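Local coordinates for protein DocCel5: Type I dockerin repeat domain from A. cellulolyticus family 5 endoglucanase WP_010249057 S15I, I16N mutant (Acetivibrio cellulolyticus, PDB 5NRK) that probably binds a type I cohesin through its calcium-loaded dockerin repeats, anchoring the family 5 endoglucanase to the cellulosome, at residues B[40-45]-B[52-57]. Residues are numbered along the deposited sequence; the frame is centred on the assembly and turned at random. Where two conformers were deposited one is given.
Sequences DLNGDK and FAIMRM. With CA (calcium ion), chain F.
In the calcium-binding EF-hand loop that begins at D40, L41 packs on I54 and M55 of helix 49-59, the helix that follows the loop, and N42 packs on I54. L41 sets its CB 3.8 Å from I54 CG2, and its CD1 branch reaches further along to lie 3.9 Å from M55 CB and 3.8 Å from M55 N. I54 meets the loop with both arms: CG2 takes L41, while CG1, anti to the carbonyl carbon (chi1 -68°), carries CD1 to within 3.6 Å of N42 CB, the two side chains crossing at about a right angle. F66 touches both L41 and I54, adding the C-terminal tail to this apolar patch. The same turn of chain holds the metal. D40 OD1 and D44 OD1 each bind calcium at 2.3 Å, and N42 also binds through its side-chain amide; a water also binds the ion and donates to D44 OD2. S46 and D51 complete the site. The other carboxylate oxygen of D40 accepts the amide of K45, 2.8 Å from N to OD2, with that N lying above the carboxylate plane; this ties the loop back on its first ligand. Since D51 sits in the first turn of the same helix and also accepts the amide of L41, metal and apolar contacts fasten loop to helix together, as in the F-hand form of the EF-hand calcium motif found in type I dockerins.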
ATOM      1  N   ASP B  40      -0.016   4.011 -16.700  1.00  8.93           N
ATOM      2  CA  ASP B  40      -0.347   3.268 -17.918  1.00  8.87           C
ATOM      3  C   ASP B  40       0.925   3.065 -18.729  1.00  9.49           C
ATOM      4  O   ASP B  40       1.401   3.977 -19.421  1.00 12.35           O
ATOM      5  CB  ASP B  40      -1.392   3.986 -18.744  1.00 10.24           C
ATOM      6  CG  ASP B  40      -1.737   3.263 -20.000  1.00 10.27           C
ATOM      7  OD1 ASP B  40      -1.605   2.017 -20.038  1.00 10.14           O
ATOM      8  OD2 ASP B  40      -2.146   3.955 -20.967  1.00 12.96           O
ATOM      9  N   LEU B  41       1.453   1.861 -18.647  1.00  8.46           N
ATOM     10  CA  LEU B  41       2.769   1.561 -19.210  1.00  9.41           C
ATOM     11  C   LEU B  41       2.695   0.860 -20.557  1.00 10.91           C
ATOM     12  O   LEU B  41       3.732   0.652 -21.201  1.00 13.30           O
ATOM     13  CB  LEU B  41       3.569   0.723 -18.244  1.00  8.82           C
ATOM     14  CG  LEU B  41       3.708   1.315 -16.837  1.00  8.25           C
ATOM     15  CD1 LEU B  41       4.561   0.426 -15.952  1.00  7.98           C
ATOM     16  CD2 LEU B  41       4.289   2.731 -16.878  1.00  9.60           C
ATOM     17  N   ASN B  42       1.488   0.545 -21.011  1.00  9.90           N
ATOM     18  CA  ASN B  42       1.284  -0.022 -22.360  1.00 10.58           C
ATOM     19  C   ASN B  42       0.374   0.793 -23.263  1.00 12.60           C
ATOM     20  O   ASN B  42       0.123   0.384 -24.389  1.00 14.31           O
ATOM     21  CB  ASN B  42       0.821  -1.482 -22.268  1.00 10.50           C
ATOM     22  CG  ASN B  42      -0.427  -1.650 -21.446  1.00  9.72           C
ATOM     23  OD1 ASN B  42      -1.063  -0.671 -21.097  1.00  9.73           O
ATOM     24  ND2 ASN B  42      -0.795  -2.895 -21.131  1.00  9.91           N
ATOM     25  N   GLY B  43      -0.093   1.961 -22.811  1.00 12.71           N
ATOM     26  CA  GLY B  43      -0.819   2.870 -23.684  1.00 13.60           C
ATOM     27  C   GLY B  43      -2.273   2.548 -23.952  1.00 14.71           C
ATOM     28  O   GLY B  43      -2.879   3.137 -24.850  1.00 17.40           O
ATOM     29  N   ASP B  44      -2.855   1.632 -23.177  1.00 13.45           N
ATOM     30  CA  ASP B  44      -4.273   1.313 -23.354  1.00 13.33           C
ATOM     31  C   ASP B  44      -5.225   2.225 -22.559  1.00 13.90           C
ATOM     32  O   ASP B  44      -6.441   2.030 -22.593  1.00 17.59           O
ATOM     33  CB  ASP B  44      -4.563  -0.182 -23.118  1.00 12.46           C
ATOM     34  CG  ASP B  44      -4.372  -0.618 -21.672  1.00 11.68           C
ATOM     35  OD1 ASP B  44      -4.018   0.221 -20.813  1.00 11.43           O
ATOM     36  OD2 ASP B  44      -4.563  -1.824 -21.412  1.00 12.88           O
ATOM     37  N   LYS B  45      -4.663   3.208 -21.863  1.00 14.47           N
ATOM     38  CA  LYS B  45      -5.400   4.209 -21.088  1.00 16.45           C
ATOM     39  C   LYS B  45      -6.093   3.637 -19.844  1.00 16.61           C
ATOM     40  O   LYS B  45      -6.958   4.281 -19.253  1.00 18.04           O
ATOM     41  CB  LYS B  45      -6.383   5.006 -21.970  1.00 22.24           C
ATOM     42  CG  LYS B  45      -5.768   5.644 -23.198  1.00 26.88           C
ATOM     43  CD  LYS B  45      -5.029   6.902 -22.802  1.00 37.38           C
ATOM     44  CE  LYS B  45      -4.488   7.642 -24.014  1.00 48.76           C
ATOM     45  NZ  LYS B  45      -3.449   6.875 -24.758  1.00 56.18           N
ATOM     46  N   PHE B  52       1.236  -3.513 -14.026  1.00  6.06           N
ATOM     47  CA  PHE B  52       1.981  -4.060 -12.900  1.00  5.91           C
ATOM     48  C   PHE B  52       3.090  -5.014 -13.376  1.00  5.85           C
ATOM     49  O   PHE B  52       4.226  -4.947 -12.909  1.00  6.49           O
ATOM     50  CB  PHE B  52       0.952  -4.710 -11.966  1.00  6.68           C
ATOM     51  CG  PHE B  52       1.468  -5.191 -10.637  1.00  7.02           C
ATOM     52  CD1 PHE B  52       2.191  -4.364  -9.780  1.00  7.97           C
ATOM     53  CD2 PHE B  52       1.154  -6.464 -10.211  1.00  7.91           C
ATOM     54  CE1 PHE B  52       2.575  -4.829  -8.534  1.00  7.52           C
ATOM     55  CE2 PHE B  52       1.553  -6.929  -8.968  1.00  7.84           C
ATOM     56  CZ  PHE B  52       2.299  -6.119  -8.153  1.00  7.93           C
ATOM     57  N   ALA B  53       2.741  -5.871 -14.330  1.00  5.95           N
ATOM     58  CA  ALA B  53       3.691  -6.793 -14.905  1.00  5.69           C
ATOM     59  C   ALA B  53       4.808  -6.076 -15.628  1.00  5.88           C
ATOM     60  O   ALA B  53       5.975  -6.469 -15.524  1.00  6.40           O
ATOM     61  CB  ALA B  53       2.980  -7.734 -15.873  1.00  5.85           C
ATOM     62  N   ILE B  54       4.467  -5.028 -16.374  1.00  6.37           N
ATOM     63  CA  ILE B  54       5.464  -4.279 -17.107  1.00  6.60           C
ATOM     64  C   ILE B  54       6.437  -3.595 -16.143  1.00  6.39           C
ATOM     65  O   ILE B  54       7.659  -3.594 -16.350  1.00  7.35           O
ATOM     66  CB  ILE B  54       4.799  -3.264 -18.057  1.00  6.86           C
ATOM     67  CG1 ILE B  54       4.064  -4.009 -19.169  1.00  7.70           C
ATOM     68  CG2 ILE B  54       5.833  -2.301 -18.635  1.00  7.80           C
ATOM     69  CD1 ILE B  54       3.063  -3.161 -19.929  1.00  8.10           C
ATOM     70  N   MET B  55       5.908  -3.031 -15.073  1.00  6.78           N
ATOM     71  CA  MET B  55       6.758  -2.433 -14.058  0.50  6.41           C
ATOM     72  C   MET B  55       7.701  -3.475 -13.442  1.00  6.89           C
ATOM     73  O   MET B  55       8.884  -3.193 -13.209  1.00  7.02           O
ATOM     74  CB  MET B  55       5.890  -1.799 -12.981  0.50  6.26           C
ATOM     75  CG  MET B  55       6.748  -1.115 -11.938  0.50  5.99           C
ATOM     76  SD  MET B  55       5.872  -0.169 -10.701  0.50  7.73           S
ATOM     77  CE  MET B  55       4.972   1.116 -11.553  0.50  6.91           C
ATOM     78  N   ARG B  56       7.187  -4.672 -13.171  1.00  5.87           N
ATOM     79  CA  ARG B  56       8.009  -5.754 -12.652  1.00  6.76           C
ATOM     80  C   ARG B  56       9.141  -6.071 -13.627  1.00  6.85           C
ATOM     81  O   ARG B  56      10.296  -6.225 -13.215  1.00  7.32           O
ATOM     82  CB  ARG B  56       7.163  -6.998 -12.381  1.00  7.07           C
ATOM     83  CG  ARG B  56       7.949  -8.154 -11.802  1.00  7.28           C
ATOM     84  CD  ARG B  56       8.548  -7.864 -10.448  1.00  8.23           C
ATOM     85  NE  ARG B  56       9.175  -9.053  -9.901  1.00  8.79           N
ATOM     86  CZ  ARG B  56       9.819  -9.104  -8.740  1.00  9.62           C
ATOM     87  NH1 ARG B  56       9.936  -8.021  -7.980  1.00 12.03           N
ATOM     88  NH2 ARG B  56      10.360 -10.244  -8.345  1.00 10.65           N
ATOM     89  N   MET B  57       8.843  -6.192 -14.915  1.00  7.13           N
ATOM     90  CA  MET B  57       9.887  -6.479 -15.901  0.60  7.22           C
ATOM     91  C   MET B  57      10.969  -5.407 -15.890  1.00  7.52           C
ATOM     92  O   MET B  57      12.151  -5.695 -15.981  1.00  8.02           O
ATOM     93  CB  MET B  57       9.278  -6.601 -17.298  0.60  8.05           C
ATOM     94  CG  MET B  57       8.413  -7.837 -17.484  0.60  8.02           C
ATOM     95  SD  MET B  57       7.850  -8.030 -19.192  0.60 10.34           S
ATOM     96  CE  MET B  57       9.318  -8.757 -19.883  0.60 10.48           C
TER
HETATM   97 CA    CA F 102      -2.347   0.017 -19.186  1.00  8.50          CA
HETATM   98  O   HOH W   1      -3.077  -2.288 -19.239  1.00  9.22           O